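Local structure of agmatinase (Burkholderia thailandensis, 4DZ4) at residues G11-S23 / E26-Y40. The protein probably hydrolyses agmatine to putrescine and urea, as a member of the arginase family that binds two manganese ions per subunit. Residues are numbered along the deposited sequence; the frame is centred on the assembly and turned at random.
With EDO (1,2-ethanediol), chain Y.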
ATOM      1  N   GLY B  11     -31.578   3.376   0.731  1.00 15.27           N
ATOM      2  CA  GLY B  11     -30.361   4.007   1.241  1.00 14.83           C
ATOM      3  C   GLY B  11     -30.470   4.503   2.670  1.00 14.42           C
ATOM      4  O   GLY B  11     -31.526   4.988   3.096  1.00 15.02           O
ATOM      5  N   ASP B  12     -29.377   4.375   3.413  1.00 13.57           N
ATOM      6  CA  ASP B  12     -29.221   4.982   4.748  1.00 13.21           C
ATOM      7  C   ASP B  12     -30.228   4.436   5.749  1.00 13.36           C
ATOM      8  O   ASP B  12     -30.724   5.155   6.601  1.00 13.35           O
ATOM      9  CB  ASP B  12     -29.297   6.519   4.657  1.00 13.60           C
ATOM     10  CG  ASP B  12     -28.145   7.093   3.880  1.00 13.49           C
ATOM     11  OD1 ASP B  12     -27.016   6.650   4.139  1.00 13.04           O
ATOM     12  OD2 ASP B  12     -28.371   7.996   3.048  1.00 13.95           O
ATOM     13  N   GLY B  13     -30.504   3.142   5.644  1.00 13.28           N
ATOM     14  CA  GLY B  13     -31.412   2.469   6.582  1.00 13.67           C
ATOM     15  C   GLY B  13     -31.023   2.612   8.053  1.00 13.28           C
ATOM     16  O   GLY B  13     -31.904   2.714   8.892  1.00 13.64           O
ATOM     17  N   ALA B  14     -29.717   2.656   8.355  1.00 12.83           N
ATOM     18  CA  ALA B  14     -29.221   2.768   9.724  1.00 12.57           C
ATOM     19  C   ALA B  14     -29.756   3.998  10.473  1.00 12.96           C
ATOM     20  O   ALA B  14     -29.831   4.008  11.713  1.00 13.36           O
ATOM     21  CB  ALA B  14     -27.687   2.771   9.709  1.00 11.94           C
ATOM     22  N   ILE B  15     -30.134   5.034   9.729  1.00 13.13           N
ATOM     23  CA  ILE B  15     -30.596   6.277  10.327  1.00 13.63           C
ATOM     24  C   ILE B  15     -32.058   6.593   9.982  1.00 14.59           C
ATOM     25  O   ILE B  15     -32.611   7.544  10.514  1.00 15.59           O
ATOM     26  CB  ILE B  15     -29.660   7.490   9.986  1.00 13.57           C
ATOM     27  CG1 ILE B  15     -29.636   7.810   8.469  1.00 13.78           C
ATOM     28  CG2 ILE B  15     -28.258   7.241  10.585  1.00 12.79           C
ATOM     29  CD1 ILE B  15     -29.015   9.164   8.085  1.00 13.76           C
ATOM     30  N   ARG B  16     -32.655   5.803   9.086  1.00 14.97           N
ATOM     31  CA  ARG B  16     -34.003   6.065   8.566  1.00 15.90           C
ATOM     32  C   ARG B  16     -35.056   5.035   9.012  1.00 17.07           C
ATOM     33  O   ARG B  16     -36.250   5.370   9.147  1.00 17.92           O
ATOM     34  CB  ARG B  16     -33.996   6.135   7.029  1.00 15.95           C
ATOM     35  CG  ARG B  16     -33.202   7.297   6.430  1.00 15.82           C
ATOM     36  CD  ARG B  16     -33.152   7.166   4.905  1.00 16.10           C
ATOM     37  NE  ARG B  16     -34.458   7.424   4.300  1.00 16.68           N
ATOM     38  CZ  ARG B  16     -34.823   7.081   3.058  1.00 17.21           C
ATOM     39  NH1 ARG B  16     -33.982   6.434   2.252  1.00 17.00           N
ATOM     40  NH2 ARG B  16     -36.038   7.404   2.606  1.00 17.81           N
ATOM     41  N   ARG B  17     -34.660   3.782   9.209  1.00 17.06           N
ATOM     42  CA  ARG B  17     -35.647   2.749   9.590  1.00 18.28           C
ATOM     43  C   ARG B  17     -36.333   3.044  10.927  1.00 18.62           C
ATOM     44  O   ARG B  17     -35.688   3.230  11.950  1.00 17.99           O
ATOM     45  CB  ARG B  17     -35.009   1.350   9.648  1.00 18.53           C
ATOM     46  CG  ARG B  17     -34.979   0.611   8.321  1.00 19.66           C
ATOM     47  CD  ARG B  17     -34.644  -0.868   8.520  1.00 19.69           C
ATOM     48  NE  ARG B  17     -33.486  -0.926   9.382  1.00 18.94           N
ATOM     49  CZ  ARG B  17     -32.229  -0.921   8.971  1.00 18.32           C
ATOM     50  NH1 ARG B  17     -31.913  -0.914   7.673  1.00 18.25           N
ATOM     51  NH2 ARG B  17     -31.278  -0.903   9.886  1.00 17.75           N
ATOM     52  N   PRO B  18     -37.669   3.042  10.929  1.00 19.42           N
ATOM     53  CA  PRO B  18     -38.410   3.344  12.146  1.00 19.98           C
ATOM     54  C   PRO B  18     -38.421   2.199  13.172  1.00 19.95           C
ATOM     55  O   PRO B  18     -38.680   2.458  14.338  1.00 21.32           O
ATOM     56  CB  PRO B  18     -39.841   3.581  11.637  1.00 20.99           C
ATOM     57  CG  PRO B  18     -39.912   2.825  10.345  1.00 20.75           C
ATOM     58  CD  PRO B  18     -38.536   2.918   9.742  1.00 19.80           C
ATOM     59  N   SER B  19     -38.189   0.961  12.740  1.00 19.25           N
ATOM     60  CA  SER B  19     -38.240  -0.227  13.610  1.00 18.64           C
ATOM     61  C   SER B  19     -36.858  -0.854  13.692  1.00 17.92           C
ATOM     62  O   SER B  19     -36.051  -0.677  12.778  1.00 16.80           O
ATOM     63  CB  SER B  19     -39.229  -1.255  13.039  1.00 19.27           C
ATOM     64  OG  SER B  19     -39.042  -2.578  13.541  1.00 18.72           O
ATOM     65  N   VAL B  20     -36.621  -1.594  14.781  1.00 18.06           N
ATOM     66  CA  VAL B  20     -35.372  -2.366  14.939  1.00 17.72           C
ATOM     67  C   VAL B  20     -35.291  -3.576  14.014  1.00 17.88           C
ATOM     68  O   VAL B  20     -34.194  -4.073  13.764  1.00 18.02           O
ATOM     69  CB  VAL B  20     -35.146  -2.839  16.410  1.00 18.45           C
ATOM     70  CG1 VAL B  20     -34.864  -1.639  17.310  1.00 20.28           C
ATOM     71  CG2 VAL B  20     -36.297  -3.688  16.927  1.00 18.93           C
ATOM     72  N   TYR B  21     -36.437  -4.041  13.510  1.00 18.03           N
ATOM     73  CA  TYR B  21     -36.513  -5.174  12.584  1.00 18.00           C
ATOM     74  C   TYR B  21     -36.426  -4.762  11.130  1.00 18.39           C
ATOM     75  O   TYR B  21     -36.822  -3.648  10.778  1.00 18.69           O
ATOM     76  CB  TYR B  21     -37.842  -5.906  12.785  1.00 18.69           C
ATOM     77  CG  TYR B  21     -37.906  -6.565  14.134  1.00 18.54           C
ATOM     78  CD1 TYR B  21     -37.183  -7.726  14.389  1.00 18.45           C
ATOM     79  CD2 TYR B  21     -38.676  -6.029  15.161  1.00 18.58           C
ATOM     80  CE1 TYR B  21     -37.218  -8.335  15.633  1.00 18.58           C
ATOM     81  CE2 TYR B  21     -38.729  -6.643  16.393  1.00 18.97           C
ATOM     82  CZ  TYR B  21     -37.985  -7.790  16.631  1.00 19.18           C
ATOM     83  OH  TYR B  21     -38.051  -8.403  17.864  1.00 19.79           O
ATOM     84  N   GLY B  22     -35.885  -5.660  10.303  1.00 18.36           N
ATOM     85  CA  GLY B  22     -35.955  -5.536   8.846  1.00 19.07           C
ATOM     86  C   GLY B  22     -34.717  -4.956   8.206  1.00 19.00           C
ATOM     87  O   GLY B  22     -33.992  -4.201   8.833  1.00 18.59           O
ATOM     88  N   SER B  23     -34.477  -5.328   6.947  1.00 19.59           N
ATOM     89  CA  SER B  23     -33.403  -4.742   6.148  1.00 19.31           C
ATOM     90  C   SER B  23     -33.979  -3.748   5.158  1.00 19.50           C
ATOM     91  O   SER B  23     -35.191  -3.736   4.903  1.00 19.60           O
ATOM     92  CB  SER B  23     -32.669  -5.822   5.375  1.00 19.81           C
ATOM     93  OG  SER B  23     -32.105  -6.760   6.268  1.00 19.76           O
ATOM     94  N   GLU B  26     -29.633  -0.884   0.020  1.00 15.96           N
ATOM     95  CA  GLU B  26     -28.486   0.035  -0.008  1.00 15.44           C
ATOM     96  C   GLU B  26     -27.683  -0.139  -1.296  1.00 15.21           C
ATOM     97  O   GLU B  26     -27.607  -1.240  -1.828  1.00 15.84           O
ATOM     98  CB  GLU B  26     -27.524  -0.255   1.170  1.00 15.34           C
ATOM     99  CG  GLU B  26     -28.197  -0.177   2.532  1.00 15.18           C
ATOM    100  CD  GLU B  26     -28.180   1.214   3.156  1.00 15.39           C
ATOM    101  OE1 GLU B  26     -27.759   2.207   2.506  1.00 15.36           O
ATOM    102  OE2 GLU B  26     -28.613   1.316   4.327  1.00 15.70           O
ATOM    103  N   ASN B  27     -27.100   0.941  -1.810  1.00 14.82           N
ATOM    104  CA  ASN B  27     -25.933   0.800  -2.686  1.00 14.69           C
ATOM    105  C   ASN B  27     -24.758   0.371  -1.803  1.00 13.72           C
ATOM    106  O   ASN B  27     -24.475   0.998  -0.787  1.00 13.26           O
ATOM    107  CB  ASN B  27     -25.647   2.099  -3.444  1.00 14.89           C
ATOM    108  CG  ASN B  27     -26.596   2.300  -4.626  1.00 16.20           C
ATOM    109  OD1 ASN B  27     -27.181   1.336  -5.155  1.00 16.42           O
ATOM    110  ND2 ASN B  27     -26.752   3.551  -5.050  1.00 16.55           N
ATOM    111  N   THR B  28     -24.128  -0.752  -2.143  1.00 13.54           N
ATOM    112  CA  THR B  28     -23.147  -1.362  -1.228  1.00 13.03           C
ATOM    113  C   THR B  28     -21.988  -0.408  -0.903  1.00 12.36           C
ATOM    114  O   THR B  28     -21.459  -0.425   0.214  1.00 11.81           O
ATOM    115  CB  THR B  28     -22.639  -2.702  -1.818  1.00 13.56           C
ATOM    116  OG1 THR B  28     -23.771  -3.462  -2.268  1.00 14.17           O
ATOM    117  CG2 THR B  28     -21.897  -3.531  -0.758  1.00 12.63           C
ATOM    118  N   TYR B  29     -21.642   0.434  -1.889  1.00 12.08           N
ATOM    119  CA  TYR B  29     -20.535   1.410  -1.856  1.00 11.89           C
ATOM    120  C   TYR B  29     -20.926   2.764  -1.246  1.00 11.63           C
ATOM    121  O   TYR B  29     -20.146   3.693  -1.298  1.00 11.90           O
ATOM    122  CB  TYR B  29     -20.000   1.656  -3.291  1.00 12.01           C
ATOM    123  CG  TYR B  29     -21.110   1.823  -4.329  1.00 12.54           C
ATOM    124  CD1 TYR B  29     -21.701   3.078  -4.565  1.00 12.73           C
ATOM    125  CD2 TYR B  29     -21.547   0.735  -5.082  1.00 12.97           C
ATOM    126  CE1 TYR B  29     -22.697   3.235  -5.526  1.00 13.56           C
ATOM    127  CE2 TYR B  29     -22.546   0.862  -6.031  1.00 13.72           C
ATOM    128  CZ  TYR B  29     -23.127   2.108  -6.248  1.00 14.00           C
ATOM    129  OH  TYR B  29     -24.125   2.237  -7.183  1.00 15.18           O
ATOM    130  N   ALA B  30     -22.121   2.871  -0.679  1.00 11.46           N
ATOM    131  CA  ALA B  30     -22.543   4.133  -0.064  1.00 11.44           C
ATOM    132  C   ALA B  30     -23.382   3.833   1.175  1.00 11.22           C
ATOM    133  O   ALA B  30     -23.464   2.677   1.622  1.00 10.99           O
ATOM    134  CB  ALA B  30     -23.320   4.980  -1.075  1.00 12.00           C
ATOM    135  N   GLY B  31     -24.018   4.861   1.723  1.00 11.25           N
ATOM    136  CA  GLY B  31     -24.936   4.654   2.841  1.00 11.36           C
ATOM    137  C   GLY B  31     -24.276   4.644   4.209  1.00 11.10           C
ATOM    138  O   GLY B  31     -23.087   4.347   4.334  1.00 10.86           O
ATOM    139  N   VAL B  32     -25.051   4.938   5.259  1.00 11.00           N
ATOM    140  CA  VAL B  32     -24.461   5.022   6.621  1.00 10.59           C
ATOM    141  C   VAL B  32     -23.848   3.672   7.014  1.00 10.23           C
ATOM    142  O   VAL B  32     -24.454   2.621   6.825  1.00 10.56           O
ATOM    143  CB  VAL B  32     -25.474   5.494   7.665  1.00 10.82           C
ATOM    144  CG1 VAL B  32     -24.864   5.409   9.068  1.00 10.38           C
ATOM    145  CG2 VAL B  32     -25.923   6.922   7.372  1.00 11.38           C
ATOM    146  N   LEU B  33     -22.604   3.722   7.505  1.00  9.86           N
ATOM    147  CA  LEU B  33     -21.809   2.511   7.737  1.00  9.79           C
ATOM    148  C   LEU B  33     -21.895   2.004   9.194  1.00  9.89           C
ATOM    149  O   LEU B  33     -20.872   1.845   9.872  1.00  9.85           O
ATOM    150  CB  LEU B  33     -20.332   2.779   7.363  1.00  9.38           C
ATOM    151  CG  LEU B  33     -20.056   3.210   5.911  1.00  9.42           C
ATOM    152  CD1 LEU B  33     -18.615   3.707   5.739  1.00  9.27           C
ATOM    153  CD2 LEU B  33     -20.384   2.091   4.905  1.00  9.84           C
ATOM    154  N   SER B  34     -23.105   1.706   9.675  1.00 10.25           N
ATOM    155  CA  SER B  34     -23.223   0.965  10.946  1.00 10.23           C
ATOM    156  C   SER B  34     -22.992  -0.522  10.665  1.00 10.08           C
ATOM    157  O   SER B  34     -22.961  -0.942   9.503  1.00 10.34           O
ATOM    158  CB  SER B  34     -24.619   1.153  11.536  1.00 10.58           C
ATOM    159  OG  SER B  34     -25.545   0.601  10.613  1.00 11.00           O
ATOM    160  N   PHE B  35     -22.804  -1.324  11.707  1.00  9.91           N
ATOM    161  CA  PHE B  35     -22.524  -2.722  11.467  1.00 10.22           C
ATOM    162  C   PHE B  35     -23.709  -3.428  10.810  1.00 10.76           C
ATOM    163  O   PHE B  35     -24.803  -3.443  11.352  1.00 11.06           O
ATOM    164  CB  PHE B  35     -22.109  -3.492  12.731  1.00 10.43           C
ATOM    165  CG  PHE B  35     -21.756  -4.917  12.423  1.00 10.59           C
ATOM    166  CD1 PHE B  35     -20.499  -5.229  11.874  1.00 10.60           C
ATOM    167  CD2 PHE B  35     -22.708  -5.932  12.579  1.00 10.93           C
ATOM    168  CE1 PHE B  35     -20.204  -6.544  11.528  1.00 10.78           C
ATOM    169  CE2 PHE B  35     -22.418  -7.248  12.243  1.00 11.28           C
ATOM    170  CZ  PHE B  35     -21.164  -7.558  11.707  1.00 11.21           C
ATOM    171  N   MET B  36     -23.473  -4.007   9.640  1.00 10.81           N
ATOM    172  CA  MET B  36     -24.524  -4.652   8.829  1.00 11.56           C
ATOM    173  C   MET B  36     -25.748  -3.751   8.683  1.00 11.88           C
ATOM    174  O   MET B  36     -26.897  -4.224   8.610  1.00 13.15           O
ATOM    175  CB  MET B  36     -24.881  -6.070   9.357  1.00 11.99           C
ATOM    176  CG  MET B  36     -23.832  -7.086   8.929  1.00 12.14           C
ATOM    177  SD  MET B  36     -24.195  -8.741   9.484  1.00 13.30           S
ATOM    178  CE  MET B  36     -25.384  -9.233   8.229  1.00 13.27           C
ATOM    179  N   ARG B  37     -25.492  -2.445   8.608  1.00 11.72           N
ATOM    180  CA  ARG B  37     -26.541  -1.419   8.399  1.00 11.83           C
ATOM    181  C   ARG B  37     -27.606  -1.343   9.478  1.00 12.23           C
ATOM    182  O   ARG B  37     -28.657  -0.757   9.236  1.00 12.63           O
ATOM    183  CB  ARG B  37     -27.257  -1.577   7.033  1.00 12.25           C
ATOM    184  CG  ARG B  37     -26.324  -1.823   5.847  1.00 12.10           C
ATOM    185  CD  ARG B  37     -25.395  -0.644   5.599  1.00 11.82           C
ATOM    186  NE  ARG B  37     -24.814  -0.814   4.263  1.00 11.70           N
ATOM    187  CZ  ARG B  37     -24.197   0.142   3.579  1.00 11.49           C
ATOM    188  NH1 ARG B  37     -24.018   1.343   4.113  1.00 11.66           N
ATOM    189  NH2 ARG B  37     -23.766  -0.111   2.346  1.00 11.74           N
ATOM    190  N   ARG B  38     -27.363  -1.953  10.632  1.00 12.24           N
ATOM    191  CA  ARG B  38     -28.344  -1.960  11.701  1.00 12.78           C
ATOM    192  C   ARG B  38     -28.601  -0.555  12.277  1.00 12.55           C
ATOM    193  O   ARG B  38     -27.761   0.362  12.167  1.00 12.31           O
ATOM    194  CB  ARG B  38     -27.964  -2.980  12.797  1.00 13.19           C
ATOM    195  CG  ARG B  38     -27.947  -4.442  12.344  1.00 13.90           C
ATOM    196  CD  ARG B  38     -28.918  -4.751  11.186  1.00 14.92           C
ATOM    197  NE  ARG B  38     -30.301  -4.520  11.526  1.00 16.92           N
ATOM    198  CZ  ARG B  38     -31.281  -4.363  10.632  1.00 16.85           C
ATOM    199  NH1 ARG B  38     -32.490  -4.160  11.073  1.00 18.49           N
ATOM    200  NH2 ARG B  38     -31.045  -4.363   9.311  1.00 17.31           N
ATOM    201  N   ASN B  39     -29.788  -0.364  12.855  1.00 13.00           N
ATOM    202  CA  ASN B  39     -30.124   0.968  13.367  1.00 13.23           C
ATOM    203  C   ASN B  39     -29.065   1.479  14.337  1.00 12.80           C
ATOM    204  O   ASN B  39     -28.708   0.779  15.287  1.00 12.30           O
ATOM    205  CB  ASN B  39     -31.439   0.948  14.133  1.00 14.22           C
ATOM    206  CG  ASN B  39     -32.632   0.659  13.246  1.00 14.99           C
ATOM    207  OD1 ASN B  39     -32.502   0.344  12.072  1.00 15.23           O
ATOM    208  ND2 ASN B  39     -33.824   0.786  13.820  1.00 15.90           N
ATOM    209  N   TYR B  40     -28.589   2.701  14.101  1.00 12.55           N
ATOM    210  CA  TYR B  40     -27.805   3.424  15.109  1.00 12.68           C
ATOM    211  C   TYR B  40     -28.719   3.985  16.185  1.00 13.34           C
ATOM    212  O   TYR B  40     -29.542   4.878  15.919  1.00 14.38           O
ATOM    213  CB  TYR B  40     -27.083   4.608  14.462  1.00 12.48           C
ATOM    214  CG  TYR B  40     -25.677   4.354  13.963  1.00 11.80           C
ATOM    215  CD1 TYR B  40     -24.750   3.588  14.700  1.00 11.57           C
ATOM    216  CD2 TYR B  40     -25.244   4.949  12.776  1.00 11.77           C
ATOM    217  CE1 TYR B  40     -23.458   3.390  14.223  1.00 11.30           C
ATOM    218  CE2 TYR B  40     -23.930   4.788  12.314  1.00 11.57           C
ATOM    219  CZ  TYR B  40     -23.058   4.020  13.040  1.00 11.21           C
ATOM    220  OH  TYR B  40     -21.779   3.868  12.575  1.00 10.83           O
TER
HETATM  221  C1  EDO Y 410     -26.708  -3.755   1.446  1.00 29.98           C
HETATM  222  O1  EDO Y 410     -28.066  -3.563   1.857  1.00 36.56           O
HETATM  223  C2  EDO Y 410     -26.550  -4.031  -0.044  1.00 27.36           C
HETATM  224  O2  EDO Y 410     -25.849  -2.990  -0.687  1.00 26.10           O
HETATM  225  O   HOH W   1     -27.412   2.625   6.404  1.00 11.21           O
HETATM  226  O   HOH W   2     -31.836   4.749  14.211  1.00 30.44           O
HETATM  227  O   HOH W   3     -30.018  -0.602   5.356  1.00 15.71           O
HETATM  228  O   HOH W   4     -32.588  -6.067  13.543  1.00 13.82           O
HETATM  229  O   HOH W   5     -31.697  -2.435  13.651  1.00 14.57           O
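Arg-17 and Arg-38 lay their guanidinium groups flat on one another, planes 10° apart and centres 3.9 Å apart, while their side chains cross at roughly a right angle. Two like charges can probably sit this close because each has carbonyl oxygens at its edge to share the charge. On the Arg-17 side, NH2 sends a nearly straight bond of 2.7 Å to Arg-37 O, within the guanidinium plane, and another to Asn-39 OD1; a bend at chi3 (-48°) turns the group back over Gly-13 O, which covers the face away from Arg-38. Arg-38 grips Gly-22 O end-on, NH1 at 2.7 Å and NH2 at 3.0 Å, and NH1 also reaches Val-20 O. The amide of Asn-39 is held at both ends, since ND2 donates to Ser-19 O at 2.9 Å, from above that carbonyl's plane.

Farther along, the Glu-26 carboxylate straddles two successive amides: OE1 takes Asp-12 N and OE2 takes Gly-13 N, both on the syn side and 32° out of plane. OE2 also accepts from two waters, one of them bridging to Ala-14 N and Val-32 O. In return, Asp-12 OD1 receives Val-32 N at 2.8 Å, and its OD2 pairs with Arg-42 of a second subunit.

Beside these polar clusters, Ala-14 CB touches Val-32 CG1 at 3.9 Å and lies close to Ser-34 OG, whose hydroxyl is tied to Arg-38 O. Ile-15 lies across Val-32, CD1 against CG2, and its CG2 comes to the edge of the Tyr-40 ring.

This is structural packing away from the manganese site: Tyr-40 N bonds to Ala-14 O, pinning the N-terminal helix 13-16 to strand 39-40, the outermost strand, within this chain, at one end of the arginase-family parallel sheet. That strand runs beside 98-103, which Val-20 and Arg-38 also touch, while Tyr-40 reaches helix 69-76 and Phe-35 packs against helix 300-323.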